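Local coordinates for resiniferatoxin-binding, phosphotriesterase-related protein (Rhodobacter sphaeroides 2.4.1, PDB 3K2G), which binds two zinc ions in a TIM barrel of the phosphotriesterase family and probably acts as a metal-dependent phosphoric ester hydrolase, at residues 213-218 against 246-251; 207-212 against 236-241; 111-116 against 163-168; 18-23 against 117-122; 79-84 against 306-311. One frame throughout, in Å; residues are numbered along the deposited sequence.

Contact 2 is the core, fully buried at the C-terminal mouth of the barrel, where two histidines bind zinc. Contact 1 touches it from outside, strand 206-208 leading into helix 217-226, and reaches a neighbouring subunit. Contacts 3 and 4 lie across the chain's centre from contact 1, share helix 115-125 and meet where Thr168 approaches Arg119. Contact 5 joins a mostly buried pair of segments beside the ligand pocket; contacts 1 and 3 are only partly buried. Metal bonds mark contact 2; contact 1 rests on a histidine-to-threonine hydrogen bond and an arginine CH-pi contact, contact 5 on hydrogen bonds and a lysine, contact 4 on arginine-to-carbonyl bonds, contact 3 mainly on van der Waals packing.

Contact 1: 213-218 against 246-251; sequences WFRLAH and PVYQAT
Thr251 OG1 lies 2.9 Å from His218 NE2, which donates to it at an N-H...O angle of 155°. The oxygen sits at the edge of the imidazole, in the ring plane, and the two side chains cross at about a right angle. Thr251 OG1 stands between its own backbone N and carbonyl carbon (chi1 53°), a position that also brings it close to the helix carbonyls Val247 O and Tyr248 O, so the hydroxyl works both toward its own helix and toward the histidine. Beside this bond Tyr248 carries most of the buried surface. Its CG runs anti to the backbone N (chi1 173°), which sends the ring from helix 246-255 against residues 215-217. Arg215 CD rests over the centre of one ring face, 3.5 Å from the centroid of the Tyr248 ring, a CH-pi contact. The guanidinium is farther off and at most weakly attracted to the ring; Arg215 NH1 turns back to donate to Phe214 O at 2.9 Å, while Arg215 NE pairs with Asp245, whose other carboxylate oxygen receives Tyr248 N. A water appears to bridge Phe214 O and Tyr248 OH, though the place of that hydroxyl is less sure. A loop leading into helix 217-226 and the start of helix 246-255 are joined here near the subunit interface, where His218 packs on Gln254 of a neighbouring subunit. Asp245 balances the charge of Arg215 and Phe214 O accepts one N-H, which probably holds the arginine so that CD can lie on the ring.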
# COMPACT_ATOMS: atom_id res chain seq x y z
N TRP B 213 10.07 -15.20 10.71
CA TRP B 213 10.26 -13.75 10.61
C TRP B 213 11.40 -13.47 9.66
O TRP B 213 11.84 -12.35 9.55
CB TRP B 213 10.54 -13.13 12.00
CG TRP B 213 9.31 -13.00 12.83
CD1 TRP B 213 8.49 -11.92 12.91
CD2 TRP B 213 8.77 -14.00 13.69
NE1 TRP B 213 7.45 -12.18 13.77
CE2 TRP B 213 7.60 -13.45 14.27
CE3 TRP B 213 9.15 -15.30 14.04
CZ2 TRP B 213 6.81 -14.17 15.17
CZ3 TRP B 213 8.36 -16.02 14.93
CH2 TRP B 213 7.20 -15.44 15.49
N PHE B 214 11.90 -14.51 8.97
CA PHE B 214 12.95 -14.30 7.98
C PHE B 214 12.37 -14.73 6.63
O PHE B 214 11.18 -15.01 6.56
CB PHE B 214 14.22 -15.10 8.33
CG PHE B 214 15.00 -14.52 9.47
CD1 PHE B 214 16.07 -13.65 9.24
CD2 PHE B 214 14.64 -14.80 10.78
CE1 PHE B 214 16.76 -13.07 10.30
CE2 PHE B 214 15.33 -14.22 11.86
CZ PHE B 214 16.39 -13.35 11.61
N ARG B 215 13.19 -14.78 5.58
CA ARG B 215 12.69 -15.17 4.25
C ARG B 215 13.60 -16.22 3.60
O ARG B 215 14.13 -15.99 2.51
CB ARG B 215 12.61 -13.94 3.35
CG ARG B 215 11.78 -12.79 3.91
CD ARG B 215 10.29 -13.03 3.77
NE ARG B 215 9.51 -11.91 4.30
CZ ARG B 215 9.14 -11.79 5.57
NH1 ARG B 215 9.46 -12.71 6.45
NH2 ARG B 215 8.45 -10.72 5.95
N LEU B 216 13.77 -17.36 4.26
CA LEU B 216 14.63 -18.44 3.75
C LEU B 216 13.89 -19.55 3.01
O LEU B 216 14.50 -20.52 2.56
CB LEU B 216 15.42 -19.06 4.91
CG LEU B 216 16.38 -18.17 5.70
CD1 LEU B 216 16.97 -18.95 6.87
CD2 LEU B 216 17.49 -17.69 4.78
N ALA B 217 12.57 -19.41 2.86
CA ALA B 217 11.75 -20.43 2.21
C ALA B 217 12.18 -20.85 0.80
O ALA B 217 12.20 -22.04 0.49
CB ALA B 217 10.29 -19.98 2.19
N HIS B 218 12.53 -19.89 -0.05
CA HIS B 218 12.94 -20.24 -1.41
C HIS B 218 14.26 -21.02 -1.40
O HIS B 218 14.46 -21.91 -2.22
CB HIS B 218 13.04 -19.00 -2.29
CG HIS B 218 11.73 -18.56 -2.87
ND1 HIS B 218 11.04 -19.30 -3.80
CD2 HIS B 218 10.96 -17.47 -2.62
CE1 HIS B 218 9.91 -18.70 -4.11
NE2 HIS B 218 9.84 -17.58 -3.40
N PRO B 246 3.16 -10.64 0.37
CA PRO B 246 2.38 -11.46 -0.57
C PRO B 246 3.15 -12.05 -1.76
O PRO B 246 2.83 -13.15 -2.21
CB PRO B 246 1.26 -10.52 -1.00
CG PRO B 246 1.87 -9.16 -0.85
CD PRO B 246 2.61 -9.28 0.46
N VAL B 247 4.14 -11.33 -2.26
CA VAL B 247 4.93 -11.84 -3.38
C VAL B 247 5.68 -13.09 -2.91
O VAL B 247 5.64 -14.13 -3.56
CB VAL B 247 5.92 -10.77 -3.90
CG1 VAL B 247 6.89 -11.39 -4.90
CG2 VAL B 247 5.14 -9.63 -4.55
N TYR B 248 6.35 -12.97 -1.77
CA TYR B 248 7.10 -14.07 -1.19
C TYR B 248 6.18 -15.28 -1.00
O TYR B 248 6.47 -16.37 -1.50
CB TYR B 248 7.66 -13.63 0.16
CG TYR B 248 8.33 -14.70 1.00
CD1 TYR B 248 9.56 -15.25 0.63
CD2 TYR B 248 7.77 -15.11 2.21
CE1 TYR B 248 10.23 -16.15 1.45
CE2 TYR B 248 8.43 -16.02 3.04
CZ TYR B 248 9.66 -16.53 2.66
OH TYR B 248 10.32 -17.40 3.49
N GLN B 249 5.07 -15.09 -0.30
CA GLN B 249 4.16 -16.20 -0.05
C GLN B 249 3.56 -16.82 -1.31
O GLN B 249 3.51 -18.04 -1.44
CB GLN B 249 3.03 -15.78 0.89
CG GLN B 249 3.54 -15.28 2.24
CD GLN B 249 2.49 -15.30 3.33
OE1 GLN B 249 1.32 -15.00 3.09
NE2 GLN B 249 2.90 -15.66 4.56
N ALA B 250 3.11 -15.98 -2.24
CA ALA B 250 2.51 -16.47 -3.47
C ALA B 250 3.51 -17.23 -4.35
O ALA B 250 3.17 -18.26 -4.94
CB ALA B 250 1.88 -15.31 -4.27
N THR B 251 4.73 -16.73 -4.43
CA THR B 251 5.73 -17.39 -5.26
C THR B 251 6.13 -18.75 -4.71
O THR B 251 6.53 -19.65 -5.46
CB THR B 251 6.98 -16.51 -5.45
OG1 THR B 251 7.48 -16.10 -4.17
CG2 THR B 251 6.63 -15.28 -6.29
O HOH W 1 9.66 -17.28 6.21

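Contact 2: 207-212 against 236-241; sequences MVHLPG and LCHMNP. With ZN (zinc ion), chain J.
The imidazoles of His209 and His238 meet obliquely, their planes 77° apart, and turn one nitrogen each to the same zinc ion. At the edge of the His238 ring, in its plane, lies Leu210 O, 3.3 Å from His238 CD2; one face is covered by CB of the preceding Cys237. The edge of the His209 ring carries a zinc-bound water in its plane. His209 ND1 binds the metal at 2.1 Å and His238 NE2 at 2.3 Å; two waters and Glu177 complete the bonds, and Tyr136 is also part of this metal site. His209 CG lies anti to its backbone N (chi1 161°), which carries the ring up to the metal. His238 ND1 is hydrogen-bonded to Asp262, a second-shell carboxylate that fixes the ring's rotation and probably makes it a stronger donor to zinc. Below the metal the backbones are tied by Cys237 N to Val208 O, at 2.9 Å, next to the parallel bridge of Val208 with Leu236. Selenomethionine Met207 touches Cys237 SG through CG, while Leu210 CD1 touches both Leu236 CB and the selenium of Met239. Farther along, a water links Gly212 O with His238 O. This is the C-terminal mouth of a TIM barrel: strand 206-208 runs between strands 175-178 and 234-236, with Leu210 and Leu236 facing helix 217-226 and Met239 lying against helix 246-255.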
# COMPACT_ATOMS: atom_id res chain seq x y z
N MSE B 207 7.77 -31.92 5.98
CA MSE B 207 7.38 -30.69 6.66
C MSE B 207 8.63 -30.00 7.19
O MSE B 207 9.44 -30.61 7.89
CB MSE B 207 6.43 -31.01 7.81
CG MSE B 207 5.91 -29.79 8.57
SE MSE B 207 4.66 -30.29 9.92
CE MSE B 207 3.12 -30.63 8.78
N VAL B 208 8.78 -28.73 6.84
CA VAL B 208 9.95 -27.97 7.25
C VAL B 208 9.65 -26.74 8.10
O VAL B 208 8.85 -25.87 7.72
CB VAL B 208 10.76 -27.52 6.01
CG1 VAL B 208 12.03 -26.81 6.44
CG2 VAL B 208 11.11 -28.72 5.14
N HIS B 209 10.32 -26.67 9.24
CA HIS B 209 10.20 -25.55 10.16
C HIS B 209 10.98 -24.37 9.57
O HIS B 209 12.15 -24.50 9.22
CB HIS B 209 10.78 -25.90 11.53
CG HIS B 209 11.11 -24.70 12.37
ND1 HIS B 209 10.36 -24.33 13.46
CD2 HIS B 209 12.10 -23.78 12.26
CE1 HIS B 209 10.86 -23.23 13.99
NE2 HIS B 209 11.92 -22.87 13.28
N LEU B 210 10.32 -23.22 9.47
CA LEU B 210 10.96 -22.01 8.96
C LEU B 210 11.06 -20.99 10.07
O LEU B 210 10.27 -21.01 11.02
CB LEU B 210 10.15 -21.41 7.82
CG LEU B 210 10.04 -22.15 6.49
CD1 LEU B 210 9.12 -21.40 5.51
CD2 LEU B 210 11.42 -22.28 5.90
N PRO B 211 12.10 -20.32 10.03
CA PRO B 211 12.17 -19.09 10.81
C PRO B 211 11.30 -17.97 10.23
O PRO B 211 11.76 -17.33 9.29
CB PRO B 211 13.62 -18.65 10.66
CG PRO B 211 14.03 -19.15 9.33
CD PRO B 211 13.21 -20.39 9.09
N GLY B 212 10.05 -18.12 10.58
CA GLY B 212 9.01 -17.25 10.02
C GLY B 212 9.24 -15.76 9.77
O GLY B 212 8.86 -15.22 8.71
N LEU B 236 5.70 -25.87 4.23
CA LEU B 236 6.53 -24.83 4.82
C LEU B 236 5.80 -24.29 6.05
O LEU B 236 4.75 -23.67 5.92
CB LEU B 236 6.75 -23.69 3.82
CG LEU B 236 7.50 -24.05 2.54
CD1 LEU B 236 7.46 -22.87 1.58
CD2 LEU B 236 8.93 -24.43 2.86
N CYS B 237 6.37 -24.54 7.23
CA CYS B 237 5.77 -24.11 8.49
C CYS B 237 5.99 -22.65 8.87
O CYS B 237 6.92 -22.00 8.40
CB CYS B 237 6.31 -24.95 9.65
SG CYS B 237 6.01 -26.73 9.53
N HIS B 238 5.12 -22.17 9.75
CA HIS B 238 5.21 -20.81 10.28
C HIS B 238 5.19 -19.69 9.25
O HIS B 238 6.05 -18.80 9.25
CB HIS B 238 6.47 -20.72 11.14
CG HIS B 238 6.66 -21.91 12.03
ND1 HIS B 238 5.61 -22.50 12.71
CD2 HIS B 238 7.76 -22.64 12.35
CE1 HIS B 238 6.06 -23.53 13.41
NE2 HIS B 238 7.36 -23.64 13.20
N MSE B 239 4.19 -19.71 8.39
CA MSE B 239 4.06 -18.67 7.38
C MSE B 239 3.45 -17.38 7.92
O MSE B 239 3.64 -16.32 7.34
CB MSE B 239 3.22 -19.20 6.22
CG MSE B 239 3.90 -20.34 5.46
SE MSE B 239 5.69 -19.88 4.84
CE MSE B 239 5.18 -18.43 3.66
N ASN B 240 2.72 -17.49 9.03
CA ASN B 240 2.05 -16.34 9.64
C ASN B 240 2.82 -15.01 9.66
O ASN B 240 2.29 -13.99 9.25
CB ASN B 240 1.62 -16.67 11.07
CG ASN B 240 0.64 -17.82 11.14
OD1 ASN B 240 -0.51 -17.66 11.54
ND2 ASN B 240 1.10 -19.00 10.74
N PRO B 241 4.08 -15.02 10.15
CA PRO B 241 4.88 -13.79 10.21
C PRO B 241 5.19 -13.09 8.90
O PRO B 241 5.55 -11.91 8.91
CB PRO B 241 6.15 -14.25 10.93
CG PRO B 241 5.68 -15.41 11.77
CD PRO B 241 4.78 -16.13 10.80
ZN ZN J . 8.63 -25.08 14.46
O HOH W 2 7.06 -16.80 7.47
O HOH W 3 7.11 -25.37 15.92
O HOH W 4 8.72 -23.35 16.13

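Contact 3: 111-116 against 163-168; sequences IGRDPV and EGTDGT
Thr165 CG2 sits over one face of the Arg113 guanidinium, 3.3 Å from Arg113 NH2 and displaced toward its rim, the two side chains crossing at about a right angle. Next to them Pro115 CG lies 4.1 Å from Asp166 CB, which arrives crosswise, and near Thr168 CG2, a contact less certain because that methyl is modelled too close to Thr165 O. Methyl and ring carbons meet a guanidinium face and the carbonyl Thr165 O, so van der Waals packing dominates. Arg113 reaches Thr165 because its CG is anti to the backbone N (chi1 -178°) and the chain bends only at chi3; its nitrogens are then held from beyond, NH2 by a salt bridge to Glu160 and NH1 by Gly132 O, while NE is buried without a polar partner. These segments belong to the periphery of the TIM barrel: residues 111-116 lead from a barrel strand's loop into helix 115-125, and residues 163-168 follow helix 150-162 on the way to strand 175-178. Asp114 is the N-cap, accepting from Val116 N (weakly) and Lys117 N, and caps the first turn of helix 115-125, in which Pro115 lies. A type I' turn from Thr165 to Thr168 presents Asp166 and Thr168 to Pro115 and the Thr165 methyl to Arg113. Thr165 OG1 bonds Ala170 O, and Met131 of strand 128-131 packs against Arg113, Pro115 and Thr165 alike.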
# COMPACT_ATOMS: atom_id res chain seq x y z
N ILE B 111 13.19 -32.85 20.60
CA ILE B 111 12.12 -32.12 21.28
C ILE B 111 11.05 -32.97 21.98
O ILE B 111 9.98 -32.46 22.31
CB ILE B 111 11.42 -31.11 20.33
CG1 ILE B 111 10.95 -31.80 19.05
CG2 ILE B 111 12.37 -29.96 20.03
CD1 ILE B 111 10.20 -30.87 18.10
N GLY B 112 11.33 -34.25 22.19
CA GLY B 112 10.39 -35.10 22.91
C GLY B 112 9.38 -36.00 22.21
O GLY B 112 8.30 -36.25 22.76
N ARG B 113 9.71 -36.52 21.03
CA ARG B 113 8.78 -37.39 20.33
C ARG B 113 8.60 -38.68 21.13
O ARG B 113 9.58 -39.29 21.56
CB ARG B 113 9.30 -37.71 18.92
CG ARG B 113 8.36 -38.59 18.10
CD ARG B 113 8.97 -38.97 16.76
NE ARG B 113 10.23 -39.70 16.92
CZ ARG B 113 10.93 -40.21 15.90
NH1 ARG B 113 10.48 -40.08 14.66
NH2 ARG B 113 12.07 -40.85 16.13
N ASP B 114 7.35 -39.09 21.33
CA ASP B 114 7.05 -40.30 22.08
C ASP B 114 5.83 -41.04 21.55
O ASP B 114 4.69 -40.69 21.86
CB ASP B 114 6.81 -39.96 23.55
CG ASP B 114 6.83 -41.18 24.45
OD1 ASP B 114 6.26 -42.22 24.07
OD2 ASP B 114 7.42 -41.09 25.55
N PRO B 115 6.05 -42.10 20.75
CA PRO B 115 4.94 -42.87 20.18
C PRO B 115 4.04 -43.55 21.22
O PRO B 115 2.86 -43.78 20.97
CB PRO B 115 5.64 -43.88 19.27
CG PRO B 115 6.98 -44.05 19.91
CD PRO B 115 7.34 -42.64 20.31
N VAL B 116 4.60 -43.87 22.38
CA VAL B 116 3.81 -44.50 23.42
C VAL B 116 2.73 -43.55 23.90
O VAL B 116 1.56 -43.91 23.99
CB VAL B 116 4.69 -44.90 24.63
CG1 VAL B 116 3.84 -45.56 25.69
CG2 VAL B 116 5.81 -45.83 24.17
N GLU B 163 9.68 -49.91 9.46
CA GLU B 163 9.74 -50.86 10.58
C GLU B 163 9.04 -50.41 11.85
O GLU B 163 8.04 -51.01 12.27
CB GLU B 163 11.19 -51.17 10.91
CG GLU B 163 12.01 -51.61 9.72
CD GLU B 163 13.47 -51.78 10.06
OE1 GLU B 163 13.78 -52.64 10.91
OE2 GLU B 163 14.31 -51.05 9.49
N GLY B 164 9.58 -49.38 12.48
CA GLY B 164 9.01 -48.88 13.72
C GLY B 164 9.81 -47.71 14.25
O GLY B 164 10.84 -47.36 13.68
N THR B 165 9.36 -47.14 15.36
CA THR B 165 10.05 -45.99 15.93
C THR B 165 10.26 -46.08 17.44
O THR B 165 9.41 -46.56 18.17
CB THR B 165 9.25 -44.70 15.66
OG1 THR B 165 8.91 -44.64 14.27
CG2 THR B 165 10.08 -43.48 16.04
N ASP B 166 11.42 -45.59 17.88
CA ASP B 166 11.77 -45.57 19.29
C ASP B 166 11.47 -46.88 20.03
O ASP B 166 10.89 -46.87 21.12
CB ASP B 166 11.06 -44.41 19.98
CG ASP B 166 11.97 -43.65 20.93
OD1 ASP B 166 12.48 -44.26 21.90
OD2 ASP B 166 12.19 -42.44 20.70
N GLY B 167 11.86 -48.01 19.45
CA GLY B 167 11.64 -49.28 20.10
C GLY B 167 10.25 -49.88 19.95
O GLY B 167 10.00 -50.98 20.42
N THR B 168 9.35 -49.15 19.29
CA THR B 168 7.99 -49.63 19.08
C THR B 168 7.77 -49.97 17.60
O THR B 168 8.67 -49.77 16.78
CB THR B 168 6.95 -48.56 19.47
OG1 THR B 168 5.64 -49.16 19.51
CG2 THR B 168 6.92 -47.44 18.45

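Contact 4: 18-23 against 117-122; sequences TVDGPI and KLRRIS
Val19 O is gripped by Arg119 through NE and NH2, the side-on edge of its guanidinium, NE donating at 2.7 Å and NH2 at 3.1 Å. Both bonds reach the same oxygen, which lies in the guanidinium plane, and the NE bond is the straighter, at 162° against 135°. The arginine stretches extended from CG to NE to arrive there, and the rest of its charge is met by Asp169 at NH1. This is the tight side: Val19 CG1 also packs on Leu118 CD1 at 4.0 Å, the two crossing at about a right angle, while Val19 CB lies alongside Arg119 CG. The solvent side is looser. Exposed Asp20 swings its carboxylate to Ser122, with OD2 2.8 Å from Ser122 OG, and a water donates to both Asp20 OD1 and Arg119 O. Asp20 OD1 stays 4.3 Å from Arg119 NE and well out of the guanidinium plane, so the attraction is at most electrostatic at a distance. The loop is shaped by a type I turn from Thr18 to Gly21 and by Thr18 OG1, which accepts from Asp20 N in an ST turn. The hairpin of strands 15-18 and 21-24 is thereby laid against helix 115-125, with strand 128-131 beneath Val19 and Leu118.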
# COMPACT_ATOMS: atom_id res chain seq x y z
N THR B 18 -0.89 -43.65 10.59
CA THR B 18 -1.09 -43.06 11.91
C THR B 18 -0.36 -43.96 12.92
O THR B 18 0.09 -45.05 12.56
CB THR B 18 -2.57 -43.01 12.31
OG1 THR B 18 -3.04 -44.33 12.59
CG2 THR B 18 -3.40 -42.41 11.20
N VAL B 19 -0.26 -43.50 14.16
CA VAL B 19 0.42 -44.27 15.20
C VAL B 19 -0.27 -45.61 15.46
O VAL B 19 0.30 -46.49 16.10
CB VAL B 19 0.47 -43.50 16.53
CG1 VAL B 19 1.32 -42.25 16.36
CG2 VAL B 19 -0.94 -43.15 16.97
N ASP B 20 -1.50 -45.74 14.99
CA ASP B 20 -2.25 -46.98 15.18
C ASP B 20 -2.36 -47.74 13.86
O ASP B 20 -3.17 -48.65 13.74
CB ASP B 20 -3.65 -46.69 15.73
CG ASP B 20 -3.61 -45.97 17.06
OD1 ASP B 20 -2.88 -46.42 17.97
OD2 ASP B 20 -4.32 -44.95 17.19
N GLY B 21 -1.54 -47.37 12.89
CA GLY B 21 -1.58 -48.06 11.62
C GLY B 21 -2.16 -47.24 10.47
O GLY B 21 -2.52 -46.08 10.65
N PRO B 22 -2.26 -47.84 9.28
CA PRO B 22 -2.79 -47.19 8.09
C PRO B 22 -4.29 -46.95 8.11
O PRO B 22 -5.05 -47.73 8.69
CB PRO B 22 -2.41 -48.15 6.96
CG PRO B 22 -1.24 -48.89 7.51
CD PRO B 22 -1.67 -49.14 8.92
N ILE B 23 -4.70 -45.86 7.47
CA ILE B 23 -6.10 -45.50 7.35
C ILE B 23 -6.29 -44.92 5.94
O ILE B 23 -5.35 -44.37 5.37
CB ILE B 23 -6.50 -44.40 8.36
CG1 ILE B 23 -5.67 -43.14 8.13
CG2 ILE B 23 -6.33 -44.92 9.78
CD1 ILE B 23 -6.17 -41.92 8.88
N LYS B 117 3.12 -42.31 24.20
CA LYS B 117 2.20 -41.29 24.66
C LYS B 117 1.14 -40.99 23.61
O LYS B 117 -0.05 -40.94 23.91
CB LYS B 117 2.95 -40.01 25.00
CG LYS B 117 3.99 -40.13 26.12
CD LYS B 117 4.55 -38.75 26.45
CE LYS B 117 5.71 -38.79 27.44
NZ LYS B 117 5.29 -39.25 28.80
N LEU B 118 1.58 -40.80 22.37
CA LEU B 118 0.67 -40.51 21.27
C LEU B 118 -0.43 -41.57 21.16
O LEU B 118 -1.60 -41.24 20.95
CB LEU B 118 1.43 -40.42 19.94
CG LEU B 118 2.43 -39.26 19.76
CD1 LEU B 118 2.90 -39.20 18.32
CD2 LEU B 118 1.76 -37.95 20.15
N ARG B 119 -0.05 -42.84 21.29
CA ARG B 119 -1.02 -43.92 21.20
C ARG B 119 -2.05 -43.86 22.33
O ARG B 119 -3.23 -44.14 22.13
CB ARG B 119 -0.31 -45.27 21.19
CG ARG B 119 0.25 -45.64 19.81
CD ARG B 119 1.07 -46.91 19.83
NE ARG B 119 1.30 -47.42 18.48
CZ ARG B 119 2.03 -48.49 18.18
NH1 ARG B 119 2.62 -49.18 19.15
NH2 ARG B 119 2.15 -48.88 16.92
N ARG B 120 -1.60 -43.50 23.53
CA ARG B 120 -2.53 -43.41 24.65
C ARG B 120 -3.49 -42.26 24.37
O ARG B 120 -4.69 -42.36 24.63
CB ARG B 120 -1.78 -43.16 25.96
CG ARG B 120 -2.70 -42.93 27.14
CD ARG B 120 -1.94 -42.63 28.42
NE ARG B 120 -2.82 -42.02 29.42
CZ ARG B 120 -2.40 -41.49 30.56
NH1 ARG B 120 -1.11 -41.50 30.88
NH2 ARG B 120 -3.27 -40.95 31.40
N ILE B 121 -2.97 -41.17 23.81
CA ILE B 121 -3.80 -40.02 23.50
C ILE B 121 -4.83 -40.37 22.43
O ILE B 121 -6.02 -40.07 22.57
CB ILE B 121 -2.95 -38.83 23.02
CG1 ILE B 121 -1.99 -38.41 24.14
CG2 ILE B 121 -3.85 -37.67 22.61
CD1 ILE B 121 -1.04 -37.30 23.76
N SER B 122 -4.39 -41.03 21.36
CA SER B 122 -5.30 -41.41 20.29
C SER B 122 -6.32 -42.42 20.82
O SER B 122 -7.50 -42.36 20.48
CB SER B 122 -4.54 -42.03 19.12
OG SER B 122 -3.96 -43.28 19.47
O HOH W 5 -3.74 -46.20 20.47

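Contact 5: 79-84 against 306-311; sequences NIALDD and FVKMML. With DTV ((2S,3S)-1,4-dimercaptobutane-2,3-diol), chain K.
Asn79 lies obliquely across Val307 and selenomethionine Met309, its amide pointing toward the start of the 3-10 segment 308-310. With CG anti to the backbone N (chi1 -176°), OD1 receives Met309 N at 2.8 Å, nearly straight on to the carbonyl, while Asn79 O accepts Lys308 N at 3.0 Å in its carbonyl plane. Asn79 thus accepts from two successive backbone N-H groups, through O and OD1; ND2 turns to Pro73 O. Lys308 runs back along residues 79-83 and bends at chi4, bringing NZ to Ala81 O at 2.7 Å and, more weakly, to Asp83 OD1 at 3.4 Å as a salt bridge; His78 O is a further partner. Leu82 packs alongside, its CD2 3.5 Å from Val307 C and 3.9 Å from Leu311 CD1. The side chain of Phe306 leaves the backbone away from residues 79-84, and its CE1 lies 3.4 Å from O2 of the bound dithiol, with Val307 CG1 over one ring face. Phe306 contributes its ring to the ligand pocket near the zinc site. Weakly bonded residues 81-82 pair antiparallel with strand 39-40, and the 306-311 loop after strand 299-301 lies against helix 66-70 through Met309 and helix 85-97 through Leu311.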
# COMPACT_ATOMS: atom_id res chain seq x y z
N ASN B 79 6.47 -23.34 31.81
CA ASN B 79 5.74 -23.18 30.56
C ASN B 79 6.30 -23.95 29.37
O ASN B 79 5.55 -24.49 28.56
CB ASN B 79 5.70 -21.68 30.21
CG ASN B 79 4.89 -21.38 28.97
OD1 ASN B 79 3.74 -21.79 28.83
ND2 ASN B 79 5.48 -20.63 28.05
N ILE B 80 7.62 -24.02 29.27
CA ILE B 80 8.29 -24.66 28.15
C ILE B 80 8.42 -26.18 28.14
O ILE B 80 9.50 -26.72 27.92
CB ILE B 80 9.68 -24.02 27.93
CG1 ILE B 80 10.54 -24.19 29.19
CG2 ILE B 80 9.52 -22.54 27.61
CD1 ILE B 80 11.90 -23.52 29.08
N ALA B 81 7.30 -26.86 28.36
CA ALA B 81 7.27 -28.31 28.32
C ALA B 81 5.85 -28.82 28.51
O ALA B 81 5.20 -28.55 29.52
CB ALA B 81 8.19 -28.91 29.40
N LEU B 82 5.36 -29.54 27.51
CA LEU B 82 4.04 -30.13 27.55
C LEU B 82 4.31 -31.55 28.04
O LEU B 82 4.71 -32.42 27.27
CB LEU B 82 3.41 -30.13 26.15
CG LEU B 82 3.08 -28.75 25.56
CD1 LEU B 82 2.61 -28.89 24.12
CD2 LEU B 82 1.99 -28.09 26.39
N ASP B 83 4.10 -31.76 29.34
CA ASP B 83 4.37 -33.04 29.98
C ASP B 83 3.23 -33.69 30.74
O ASP B 83 3.43 -34.71 31.39
CB ASP B 83 5.56 -32.89 30.92
CG ASP B 83 5.41 -31.70 31.86
OD1 ASP B 83 4.27 -31.26 32.08
OD2 ASP B 83 6.43 -31.23 32.39
N ASP B 84 2.04 -33.11 30.69
CA ASP B 84 0.91 -33.71 31.39
C ASP B 84 0.02 -34.41 30.38
O ASP B 84 -0.77 -33.78 29.69
CB ASP B 84 0.09 -32.68 32.16
CG ASP B 84 -0.92 -33.32 33.09
OD1 ASP B 84 -1.76 -34.10 32.61
OD2 ASP B 84 -0.86 -33.05 34.31
N PHE B 306 2.68 -25.50 21.62
CA PHE B 306 3.97 -26.05 21.99
C PHE B 306 4.45 -25.68 23.39
O PHE B 306 5.57 -26.00 23.76
CB PHE B 306 5.03 -25.66 20.94
CG PHE B 306 5.55 -24.26 21.07
CD1 PHE B 306 6.82 -24.02 21.57
CD2 PHE B 306 4.77 -23.18 20.68
CE1 PHE B 306 7.32 -22.73 21.69
CE2 PHE B 306 5.25 -21.88 20.79
CZ PHE B 306 6.53 -21.65 21.29
N VAL B 307 3.60 -24.99 24.15
CA VAL B 307 3.90 -24.60 25.53
C VAL B 307 2.60 -24.65 26.33
O VAL B 307 1.52 -24.48 25.77
CB VAL B 307 4.50 -23.18 25.63
CG1 VAL B 307 5.90 -23.14 24.99
CG2 VAL B 307 3.59 -22.17 24.97
N LYS B 308 2.72 -24.88 27.63
CA LYS B 308 1.55 -24.96 28.50
C LYS B 308 0.56 -23.80 28.40
O LYS B 308 -0.65 -24.02 28.39
CB LYS B 308 1.97 -25.10 29.97
CG LYS B 308 2.65 -26.41 30.34
CD LYS B 308 2.62 -26.62 31.85
CE LYS B 308 3.31 -27.93 32.26
NZ LYS B 308 4.78 -27.87 32.05
N MSE B 309 1.07 -22.58 28.31
CA MSE B 309 0.19 -21.42 28.26
C MSE B 309 -0.71 -21.35 27.04
O MSE B 309 -1.59 -20.49 26.97
CB MSE B 309 0.97 -20.10 28.43
CG MSE B 309 1.82 -19.67 27.26
SE MSE B 309 2.76 -18.01 27.71
CE MSE B 309 1.29 -16.71 27.43
N MSE B 310 -0.52 -22.25 26.08
CA MSE B 310 -1.37 -22.23 24.90
C MSE B 310 -2.55 -23.18 25.07
O MSE B 310 -3.41 -23.28 24.20
CB MSE B 310 -0.56 -22.60 23.66
CG MSE B 310 0.45 -21.52 23.25
SE MSE B 310 1.53 -22.01 21.72
CE MSE B 310 0.15 -21.84 20.33
N LEU B 311 -2.59 -23.88 26.21
CA LEU B 311 -3.69 -24.80 26.51
C LEU B 311 -4.76 -24.00 27.26
O LEU B 311 -4.43 -23.08 28.01
CB LEU B 311 -3.19 -25.94 27.40
CG LEU B 311 -2.10 -26.82 26.78
CD1 LEU B 311 -1.59 -27.81 27.83
CD2 LEU B 311 -2.66 -27.56 25.57
S1 DTV K . 12.15 -21.48 17.62
C1 DTV K . 11.59 -23.23 17.93
C2 DTV K . 11.11 -23.46 19.37
O2 DTV K . 10.01 -22.60 19.61
C3 DTV K . 10.67 -24.92 19.56
O3 DTV K . 9.59 -25.21 18.70
C4 DTV K . 10.23 -25.22 20.99
S4 DTV K . 10.69 -26.88 21.53